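Long-range contacts in peptidoglycan D,D-transpeptidase PbpA (Mycobacterium tuberculosis, PDB 3UPO), which binds penicillin and probably cross-links cell-wall peptidoglycan as a D,D-transpeptidase, helping to regulate cell length: residues Pro128-Val133 with Ser148-Asp153; Ile332-Tyr337 with Arg355-Arg360; Leu373-Glu378 with Gln391-Thr396. One frame throughout, in Å; residues are numbered along the deposited sequence.

In the fold
All three contacts belong to the transpeptidase region, and none touches another. Interactions 1 and 3 are buried and share the five-stranded antiparallel sheet, at its two edges: interaction 1 pairs strand 143-149 with its hairpin partner, and interaction 3 sets helix 364-380 against strand 393-399. Interaction 2 lies on the surface, on the opposite side of the chain's centre from interaction 1, and builds a separate two-stranded sheet. Chemistry follows place. Interaction 1 is mostly backbone bonding helped by one serine. Interaction 2 adds long arginine and tyrosine side chains to its strand bonds. Interaction 3 combines apolar packing with a buried carboxylate, next to the penicillin site.

Interaction 1 (Pro128-Val133 with Ser148-Asp153); sequences PCKGAV and SSPSYD
Ser149 and Gly131 form an antiparallel hydrogen-bonded pair at the open end of the beta hairpin made by strands 131-136 and 143-149. This hairpin lies at one side of the five-stranded sheet of the transpeptidase domain. Gly131 N donates to Ser149 O over 2.8 Å. Ser149 N answers with a bond to Gly131 O, also 2.8 Å. One residue further into the hairpin, Ala132 and Ser148 make a non-hydrogen-bonded pair. The CA-H of Lys130 adds a contact to Ser149 O, with CA at 3.2 Å. Gly131 has backbone angles open mainly to glycine.

The Ser149 side chain extends the pairing past the strand. Ser149 OG lies opposite its own backbone N across the CA-CB bond (chi1 -168°) and donates to Cys129 O at 2.8 Å. The approach is nearly along the C=O axis, at 170°. Beyond Ser149 the chain leaves the strand through a cis peptide bond. There the Pro150 ring meets the lysine stem, with Pro150 CD lying 4.2 Å from Lys130 CG.

Further out, Gln122 of helix 111-123 is a second partner of the Ser149 hydroxyl. Cys129 is tied by a disulfide to Cys125, and Lys130 NZ makes a salt bridge to Asp436. Ser148 OG turns to the backbone of a nearby loop, where it is hydrogen-bonded to both Arg183 N and Thr181 O.

Interaction 2 (Ile332-Tyr337 with Arg355-Arg360); sequences ITMRPY and RYQQRR. Unlike the reference sequence in segment 355-360: Arg355 (reference Gly).
Tyr356 lies over one face of the Arg335 guanidinium, with its CD2 3.4 Å above the centre of that group. The two planes are 36° apart, so this is a tilted overlap and not a flat stack. Arg335 runs out with CG opposite its backbone N (chi1 -178°), and a bend at chi3 (-76°) brings the guanidinium over to Tyr356. Arg335 CB sits at the edge of the same ring, in its plane. The Arg360 guanidinium is covered on one face by Ile332 CG1, 3.5 Å above the plane and shifted toward the rim. Arg355, which is glycine in the reference sequence, meets Tyr337 at the guanidinium edge. Arg355 NE makes a weak hydrogen bond of 3.4 Å to Tyr337 OH. The Tyr337 ring in turn has Arg335 O at its edge.

The backbones carry these groups: strands 332-334 and 357-360 form a two-stranded antiparallel sheet. Thr333 N donates to Arg359 O at 2.9 Å, but Thr333 O accepts from Gln358 N at 2.7 Å. Two residues thus face one, and Gln358 has helix-like backbone angles, as in a classic beta bulge. Past the bulge, Arg335 N donates to Tyr356 O at 2.8 Å, and a water bridges Arg335 O and Tyr356 N.

Ile332, Met334, Gln357 and Arg360 share one face of the sheet. There Gln357 CG packs on Met334 SD at 3.6 Å and also touches Ile332 CG2. Arg360 NH2 is held by the carbonyl oxygens of Val362 and Gly330. On the other face, Thr333 is bonded through OG1 to Thr326 of helix 317-328.

Interaction 3 (Leu373-Glu378 with Gln391-Thr396); sequences LMVGAE and QIASKT. With PNM (open form - penicillin g), chain C.
Ser394 makes both hydrogen bonds between the two segments, joining helix 364-380 to the edge strand 393-399. Ser394 N donates to Met374 O at 3.1 Å, from above the carbonyl plane. Glu378 N, the helical partner of that oxygen, comes from the opposite face. Ser394 OG donates to Glu378 OE1 at 2.7 Å, on the anti side of the carboxylate. A bend at chi2 (67°) swings the Glu378 carboxylate round to meet it. A water also donates to Ser394 OG.

The apolar contacts are few. Ala393 CB lies 3.6 Å from Met374 CB and 3.9 Å from Val375 CG2. Met374 CE rests on the strand backbone, 3.7 Å from Ser394 C. Ile392 CG2 crosses at a slant against Glu378 CD, 3.8 Å away.

Further along the strand, Thr396 OG1 donates to O12 of the opened penicillin G at 2.6 Å. Lys395 NZ bonds to Ser252 OG, and its side chain touches Ser193, the probable acylated serine. Lys395 and Thr396 fit the KTG-type motif of penicillin-binding proteins.

Glu378 also bonds to Tyr414 and forms a salt bridge to Arg451, so its buried carboxylate probably stays charged. Through Ser394, it fixes the strand to the helix one residue before Lys395.

Interaction 1 (Pro128-Val133 with Ser148-Asp153)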
loop_
_atom_site.group_PDB
_atom_site.type_symbol
_atom_site.label_atom_id
_atom_site.label_comp_id
_atom_site.label_asym_id
_atom_site.label_seq_id
_atom_site.Cartn_x
_atom_site.Cartn_y
_atom_site.Cartn_z
ATOM N N PRO A 128 -15.437 -5.072 -10.580
ATOM C CA PRO A 128 -14.464 -4.238 -9.873
ATOM C C PRO A 128 -14.212 -4.640 -8.413
ATOM O O PRO A 128 -15.133 -5.027 -7.702
ATOM C CB PRO A 128 -15.080 -2.833 -9.962
ATOM C CG PRO A 128 -16.570 -3.078 -10.101
ATOM C CD PRO A 128 -16.679 -4.332 -10.910
ATOM N N CYS A 129 -12.950 -4.551 -7.987
ATOM C CA CYS A 129 -12.573 -4.778 -6.593
ATOM C C CYS A 129 -12.646 -3.485 -5.767
ATOM O O CYS A 129 -12.388 -2.416 -6.290
ATOM C CB CYS A 129 -11.148 -5.347 -6.533
ATOM S SG CYS A 129 -10.883 -6.958 -7.388
ATOM N N LYS A 130 -13.024 -3.586 -4.493
ATOM C CA LYS A 130 -12.693 -2.569 -3.478
ATOM C C LYS A 130 -11.266 -2.859 -2.988
ATOM O O LYS A 130 -10.865 -4.019 -2.909
ATOM C CB LYS A 130 -13.618 -2.645 -2.242
ATOM C CG LYS A 130 -15.048 -2.120 -2.341
ATOM C CD LYS A 130 -16.032 -3.172 -2.945
ATOM C CE LYS A 130 -16.297 -4.434 -2.042
ATOM N NZ LYS A 130 -17.448 -4.337 -1.059
ATOM N N GLY A 131 -10.515 -1.808 -2.647
ATOM C CA GLY A 131 -9.203 -1.953 -2.003
ATOM C C GLY A 131 -8.138 -1.050 -2.603
ATOM O O GLY A 131 -8.443 0.039 -3.120
ATOM N N ALA A 132 -6.893 -1.524 -2.574
ATOM C CA ALA A 132 -5.717 -0.724 -2.919
ATOM C C ALA A 132 -4.577 -1.566 -3.490
ATOM O O ALA A 132 -4.451 -2.749 -3.192
ATOM C CB ALA A 132 -5.224 0.044 -1.676
ATOM N N VAL A 133 -3.756 -0.933 -4.315
ATOM C CA VAL A 133 -2.514 -1.507 -4.809
ATOM C C VAL A 133 -1.384 -0.501 -4.574
ATOM O O VAL A 133 -1.503 0.675 -4.941
ATOM C CB VAL A 133 -2.581 -1.852 -6.313
ATOM C CG1 VAL A 133 -1.217 -2.278 -6.826
ATOM C CG2 VAL A 133 -3.616 -2.954 -6.580
ATOM N N SER A 148 -6.239 3.291 -5.514
ATOM C CA SER A 148 -7.335 3.020 -4.600
ATOM C C SER A 148 -8.600 2.767 -5.428
ATOM O O SER A 148 -8.785 3.355 -6.510
ATOM C CB SER A 148 -7.545 4.187 -3.632
ATOM O OG SER A 148 -8.379 3.809 -2.543
ATOM N N SER A 149 -9.467 1.891 -4.923
ATOM C CA SER A 149 -10.649 1.451 -5.679
ATOM C C SER A 149 -11.823 1.173 -4.747
ATOM O O SER A 149 -11.663 0.466 -3.750
ATOM C CB SER A 149 -10.311 0.206 -6.516
ATOM O OG SER A 149 -11.322 -0.090 -7.465
ATOM N N PRO A 150 -13.013 1.735 -5.057
ATOM C CA PRO A 150 -13.286 2.558 -6.246
ATOM C C PRO A 150 -12.670 3.964 -6.121
ATOM O O PRO A 150 -12.340 4.403 -5.013
ATOM C CB PRO A 150 -14.810 2.657 -6.261
ATOM C CG PRO A 150 -15.207 2.547 -4.811
ATOM C CD PRO A 150 -14.194 1.601 -4.185
ATOM N N SER A 151 -12.517 4.651 -7.248
ATOM C CA SER A 151 -12.030 6.016 -7.248
ATOM C C SER A 151 -13.169 6.964 -7.635
ATOM O O SER A 151 -14.347 6.610 -7.540
ATOM C CB SER A 151 -10.839 6.169 -8.196
ATOM O OG SER A 151 -10.034 7.283 -7.823
ATOM N N TYR A 152 -12.820 8.182 -8.032
ATOM C CA TYR A 152 -13.816 9.176 -8.423
ATOM C C TYR A 152 -13.160 10.070 -9.455
ATOM O O TYR A 152 -11.942 10.014 -9.631
ATOM C CB TYR A 152 -14.257 9.993 -7.208
ATOM C CG TYR A 152 -13.150 10.892 -6.679
ATOM C CD1 TYR A 152 -13.059 12.218 -7.094
ATOM C CD2 TYR A 152 -12.187 10.408 -5.791
ATOM C CE1 TYR A 152 -12.047 13.058 -6.637
ATOM C CE2 TYR A 152 -11.162 11.242 -5.330
ATOM C CZ TYR A 152 -11.109 12.576 -5.754
ATOM O OH TYR A 152 -10.120 13.432 -5.324
ATOM N N ASP A 153 -13.963 10.898 -10.120
ATOM C CA ASP A 153 -13.475 11.815 -11.137
ATOM C C ASP A 153 -13.258 13.228 -10.542
ATOM O O ASP A 153 -14.228 13.938 -10.247
ATOM C CB ASP A 153 -14.478 11.839 -12.288
ATOM C CG ASP A 153 -14.062 12.737 -13.412
ATOM O OD1 ASP A 153 -12.882 13.186 -13.432
ATOM O OD2 ASP A 153 -14.937 12.999 -14.283
#

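Interaction 2 (Ile332-Tyr337 with Arg355-Arg360)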
loop_
_atom_site.group_PDB
_atom_site.type_symbol
_atom_site.label_atom_id
_atom_site.label_comp_id
_atom_site.label_asym_id
_atom_site.label_seq_id
_atom_site.Cartn_x
_atom_site.Cartn_y
_atom_site.Cartn_z
ATOM N N ILE A 332 16.776 -3.220 5.092
ATOM C CA ILE A 332 16.847 -1.768 5.243
ATOM C C ILE A 332 15.615 -1.137 4.608
ATOM O O ILE A 332 15.315 -1.373 3.434
ATOM C CB ILE A 332 18.156 -1.205 4.614
ATOM C CG1 ILE A 332 19.370 -1.653 5.444
ATOM C CG2 ILE A 332 18.120 0.333 4.494
ATOM C CD1 ILE A 332 20.679 -1.600 4.697
ATOM N N THR A 333 14.897 -0.355 5.409
ATOM C CA THR A 333 13.688 0.319 4.990
ATOM C C THR A 333 14.068 1.682 4.402
ATOM O O THR A 333 14.658 2.515 5.093
ATOM C CB THR A 333 12.753 0.525 6.195
ATOM O OG1 THR A 333 12.464 -0.742 6.803
ATOM C CG2 THR A 333 11.443 1.233 5.780
ATOM N N MET A 334 13.756 1.900 3.127
ATOM C CA MET A 334 13.948 3.225 2.526
ATOM C C MET A 334 12.726 4.099 2.813
ATOM O O MET A 334 11.596 3.626 2.724
ATOM C CB MET A 334 14.207 3.128 1.025
ATOM C CG MET A 334 15.469 2.364 0.662
ATOM S SD MET A 334 16.987 3.005 1.405
ATOM C CE MET A 334 17.227 4.517 0.445
ATOM N N ARG A 335 12.955 5.353 3.191
ATOM C CA ARG A 335 11.849 6.279 3.447
ATOM C C ARG A 335 10.996 6.427 2.185
ATOM O O ARG A 335 11.507 6.874 1.161
ATOM C CB ARG A 335 12.387 7.642 3.888
ATOM C CG ARG A 335 11.284 8.651 4.223
ATOM C CD ARG A 335 11.866 9.906 4.820
ATOM N NE ARG A 335 12.254 9.674 6.216
ATOM C CZ ARG A 335 13.017 10.480 6.951
ATOM N NH1 ARG A 335 13.529 11.594 6.431
ATOM N NH2 ARG A 335 13.277 10.148 8.211
ATOM N N PRO A 336 9.705 6.028 2.241
ATOM C CA PRO A 336 8.897 6.084 1.020
ATOM C C PRO A 336 8.509 7.531 0.649
ATOM O O PRO A 336 8.177 8.338 1.525
ATOM C CB PRO A 336 7.657 5.255 1.376
ATOM C CG PRO A 336 7.563 5.302 2.824
ATOM C CD PRO A 336 8.924 5.550 3.398
ATOM N N TYR A 337 8.562 7.851 -0.639
ATOM C CA TYR A 337 8.221 9.200 -1.103
ATOM C C TYR A 337 7.551 9.181 -2.476
ATOM O O TYR A 337 7.890 8.330 -3.311
ATOM C CB TYR A 337 9.470 10.093 -1.130
ATOM C CG TYR A 337 10.515 9.713 -2.164
ATOM C CD1 TYR A 337 10.566 10.359 -3.401
ATOM C CD2 TYR A 337 11.472 8.709 -1.908
ATOM C CE1 TYR A 337 11.542 10.045 -4.349
ATOM C CE2 TYR A 337 12.453 8.375 -2.866
ATOM C CZ TYR A 337 12.468 9.048 -4.080
ATOM O OH TYR A 337 13.413 8.755 -5.032
ATOM N N ARG A 355 16.995 10.275 -1.473
ATOM C CA ARG A 355 16.597 8.982 -0.933
ATOM C C ARG A 355 17.250 8.776 0.422
ATOM O O ARG A 355 18.402 9.174 0.629
ATOM C CB ARG A 355 16.998 7.875 -1.902
ATOM C CG ARG A 355 16.264 7.944 -3.235
ATOM C CD ARG A 355 17.249 7.926 -4.389
ATOM N NE ARG A 355 16.585 7.894 -5.691
ATOM C CZ ARG A 355 17.204 7.633 -6.845
ATOM N NH1 ARG A 355 18.511 7.374 -6.877
ATOM N NH2 ARG A 355 16.509 7.631 -7.974
ATOM N N TYR A 356 16.522 8.144 1.338
ATOM C CA TYR A 356 16.957 8.052 2.726
ATOM C C TYR A 356 16.712 6.678 3.389
ATOM O O TYR A 356 15.617 6.122 3.297
ATOM C CB TYR A 356 16.307 9.197 3.526
ATOM C CG TYR A 356 16.589 9.145 5.001
ATOM C CD1 TYR A 356 17.804 9.603 5.519
ATOM C CD2 TYR A 356 15.645 8.631 5.879
ATOM C CE1 TYR A 356 18.070 9.543 6.902
ATOM C CE2 TYR A 356 15.890 8.564 7.242
ATOM C CZ TYR A 356 17.099 9.016 7.753
ATOM O OH TYR A 356 17.310 8.930 9.112
ATOM N N GLN A 357 17.741 6.140 4.050
ATOM C CA GLN A 357 17.621 4.887 4.810
ATOM C C GLN A 357 16.968 5.174 6.154
ATOM O O GLN A 357 17.566 5.772 7.046
ATOM C CB GLN A 357 18.983 4.202 5.009
ATOM C CG GLN A 357 19.619 3.629 3.742
ATOM C CD GLN A 357 20.954 2.913 3.998
ATOM O OE1 GLN A 357 21.191 2.350 5.071
ATOM N NE2 GLN A 357 21.829 2.937 3.003
ATOM N N GLN A 358 15.731 4.739 6.290
ATOM C CA GLN A 358 14.915 5.078 7.443
ATOM C C GLN A 358 15.368 4.327 8.700
ATOM O O GLN A 358 15.668 4.952 9.719
ATOM C CB GLN A 358 13.444 4.818 7.117
ATOM C CG GLN A 358 12.478 5.361 8.113
ATOM C CD GLN A 358 11.119 5.615 7.500
ATOM O OE1 GLN A 358 10.394 4.681 7.134
ATOM N NE2 GLN A 358 10.760 6.886 7.388
ATOM N N ARG A 359 15.389 2.998 8.628
ATOM C CA ARG A 359 16.046 2.154 9.646
ATOM C C ARG A 359 16.292 0.734 9.132
ATOM O O ARG A 359 15.789 0.350 8.077
ATOM C CB ARG A 359 15.259 2.134 10.974
ATOM C CG ARG A 359 14.168 1.077 11.100
ATOM C CD ARG A 359 12.881 1.690 11.599
ATOM N NE ARG A 359 11.952 1.849 10.481
ATOM C CZ ARG A 359 10.900 2.668 10.455
ATOM N NH1 ARG A 359 10.619 3.450 11.491
ATOM N NH2 ARG A 359 10.138 2.703 9.374
ATOM N N ARG A 360 17.086 -0.023 9.874
ATOM C CA ARG A 360 17.262 -1.441 9.619
ATOM C C ARG A 360 16.287 -2.239 10.482
ATOM O O ARG A 360 16.314 -2.144 11.719
ATOM C CB ARG A 360 18.697 -1.873 9.907
ATOM C CG ARG A 360 18.886 -3.358 9.781
ATOM C CD ARG A 360 20.339 -3.764 9.922
ATOM N NE ARG A 360 21.112 -3.534 8.705
ATOM C CZ ARG A 360 20.977 -4.231 7.577
ATOM N NH1 ARG A 360 21.756 -3.935 6.546
ATOM N NH2 ARG A 360 20.061 -5.210 7.466
HETATM O O HOH W 1 14.101 7.046 0.419
#

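Interaction 3 (Leu373-Glu378 with Gln391-Thr396)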
loop_
_atom_site.group_PDB
_atom_site.type_symbol
_atom_site.label_atom_id
_atom_site.label_comp_id
_atom_site.label_asym_id
_atom_site.label_seq_id
_atom_site.Cartn_x
_atom_site.Cartn_y
_atom_site.Cartn_z
ATOM N N LEU A 373 11.950 -18.175 2.409
ATOM C CA LEU A 373 10.625 -18.608 2.820
ATOM C C LEU A 373 9.527 -18.071 1.902
ATOM O O LEU A 373 8.573 -18.798 1.589
ATOM C CB LEU A 373 10.350 -18.170 4.259
ATOM C CG LEU A 373 11.093 -18.981 5.316
ATOM C CD1 LEU A 373 10.998 -18.324 6.684
ATOM C CD2 LEU A 373 10.542 -20.399 5.360
ATOM N N MET A 374 9.682 -16.814 1.474
ATOM C CA MET A 374 8.723 -16.147 0.632
ATOM C C MET A 374 8.670 -16.696 -0.790
ATOM O O MET A 374 7.578 -16.856 -1.347
ATOM C CB MET A 374 8.930 -14.630 0.667
ATOM C CG MET A 374 8.341 -14.020 1.946
ATOM S SD MET A 374 8.569 -12.249 2.217
ATOM C CE MET A 374 7.300 -11.550 1.148
ATOM N N VAL A 375 9.835 -16.991 -1.369
ATOM C CA VAL A 375 9.894 -17.692 -2.656
ATOM C C VAL A 375 9.123 -19.031 -2.592
ATOM O O VAL A 375 8.368 -19.369 -3.512
ATOM C CB VAL A 375 11.366 -17.914 -3.120
ATOM C CG1 VAL A 375 11.461 -18.933 -4.267
ATOM C CG2 VAL A 375 11.988 -16.584 -3.531
ATOM N N GLY A 376 9.309 -19.768 -1.495
ATOM C CA GLY A 376 8.614 -21.036 -1.264
ATOM C C GLY A 376 7.105 -20.872 -1.161
ATOM O O GLY A 376 6.360 -21.669 -1.699
ATOM N N ALA A 377 6.659 -19.832 -0.465
ATOM C CA ALA A 377 5.226 -19.564 -0.300
ATOM C C ALA A 377 4.569 -19.122 -1.601
ATOM O O ALA A 377 3.389 -19.413 -1.806
ATOM C CB ALA A 377 4.982 -18.542 0.794
ATOM N N GLU A 378 5.325 -18.425 -2.460
ATOM C CA GLU A 378 4.893 -18.120 -3.834
ATOM C C GLU A 378 4.666 -19.368 -4.708
ATOM O O GLU A 378 3.700 -19.413 -5.472
ATOM C CB GLU A 378 5.892 -17.194 -4.556
ATOM C CG GLU A 378 5.597 -16.965 -6.059
ATOM C CD GLU A 378 4.291 -16.154 -6.345
ATOM O OE1 GLU A 378 3.593 -15.737 -5.398
ATOM O OE2 GLU A 378 3.966 -15.921 -7.530
ATOM N N GLN A 391 11.283 -15.032 -10.926
ATOM C CA GLN A 391 11.123 -15.576 -9.583
ATOM C C GLN A 391 10.546 -14.526 -8.629
ATOM O O GLN A 391 11.164 -13.483 -8.398
ATOM C CB GLN A 391 12.479 -16.058 -9.065
ATOM C CG GLN A 391 12.451 -16.818 -7.745
ATOM C CD GLN A 391 13.845 -17.304 -7.361
ATOM O OE1 GLN A 391 14.745 -16.499 -7.105
ATOM N NE2 GLN A 391 14.032 -18.629 -7.333
ATOM N N ILE A 392 9.366 -14.821 -8.078
ATOM C CA ILE A 392 8.676 -13.926 -7.152
ATOM C C ILE A 392 8.737 -14.461 -5.730
ATOM O O ILE A 392 8.610 -15.666 -5.522
ATOM C CB ILE A 392 7.180 -13.718 -7.564
ATOM C CG1 ILE A 392 7.092 -13.034 -8.940
ATOM C CG2 ILE A 392 6.407 -12.947 -6.473
ATOM C CD1 ILE A 392 5.699 -13.025 -9.566
ATOM N N ALA A 393 8.927 -13.561 -4.760
ATOM C CA ALA A 393 8.806 -13.885 -3.334
ATOM C C ALA A 393 7.567 -13.209 -2.835
ATOM O O ALA A 393 7.361 -12.033 -3.130
ATOM C CB ALA A 393 9.996 -13.375 -2.559
ATOM N N SER A 394 6.746 -13.923 -2.072
ATOM C CA SER A 394 5.466 -13.375 -1.672
ATOM C C SER A 394 4.961 -13.982 -0.398
ATOM O O SER A 394 5.548 -14.924 0.131
ATOM C CB SER A 394 4.421 -13.585 -2.777
ATOM O OG SER A 394 4.046 -14.954 -2.888
ATOM N N LYS A 395 3.876 -13.406 0.108
ATOM C CA LYS A 395 3.076 -14.015 1.161
ATOM C C LYS A 395 1.631 -13.571 0.965
ATOM O O LYS A 395 1.357 -12.360 0.873
ATOM C CB LYS A 395 3.585 -13.644 2.555
ATOM C CG LYS A 395 2.821 -14.346 3.697
ATOM C CD LYS A 395 2.957 -15.890 3.599
ATOM C CE LYS A 395 2.103 -16.625 4.608
ATOM N NZ LYS A 395 0.718 -16.845 4.118
ATOM N N THR A 396 0.725 -14.544 0.870
ATOM C CA THR A 396 -0.720 -14.288 0.790
ATOM C C THR A 396 -1.327 -14.110 2.172
ATOM O O THR A 396 -0.709 -14.458 3.185
ATOM C CB THR A 396 -1.497 -15.429 0.090
ATOM O OG1 THR A 396 -1.263 -16.661 0.782
ATOM C CG2 THR A 396 -1.087 -15.562 -1.370
HETATM O O8 PNM C . -4.393 -15.176 6.406
HETATM C C7 PNM C . -3.976 -16.111 7.097
HETATM N N4 PNM C . -3.564 -17.779 5.377
HETATM C C3 PNM C . -4.381 -17.654 4.193
HETATM C C11 PNM C . -3.562 -17.196 3.031
HETATM O O13 PNM C . -4.128 -16.507 2.155
HETATM O O12 PNM C . -2.350 -17.511 3.000
HETATM C C2 PNM C . -5.089 -19.014 4.025
HETATM C C10 PNM C . -6.432 -18.874 3.319
HETATM C C9 PNM C . -4.245 -20.051 3.285
HETATM S S1 PNM C . -5.385 -19.545 5.686
HETATM C C5 PNM C . -4.233 -18.437 6.473
HETATM C C6 PNM C . -4.827 -17.338 7.369
HETATM N N14 PNM C . -6.205 -16.981 7.091
HETATM C C15 PNM C . -7.375 -17.750 7.482
HETATM O O16 PNM C . -7.094 -18.466 8.669
HETATM C C17 PNM C . -8.618 -16.847 7.604
HETATM C C18 PNM C . -9.110 -16.805 9.031
HETATM C C19 PNM C . -10.159 -17.642 9.426
HETATM C C20 PNM C . -10.590 -17.601 10.762
HETATM C C21 PNM C . -9.988 -16.745 11.696
HETATM C C22 PNM C . -8.937 -15.912 11.296
HETATM C C23 PNM C . -8.502 -15.940 9.962
HETATM O O HOH W 2 2.385 -16.476 -1.317
#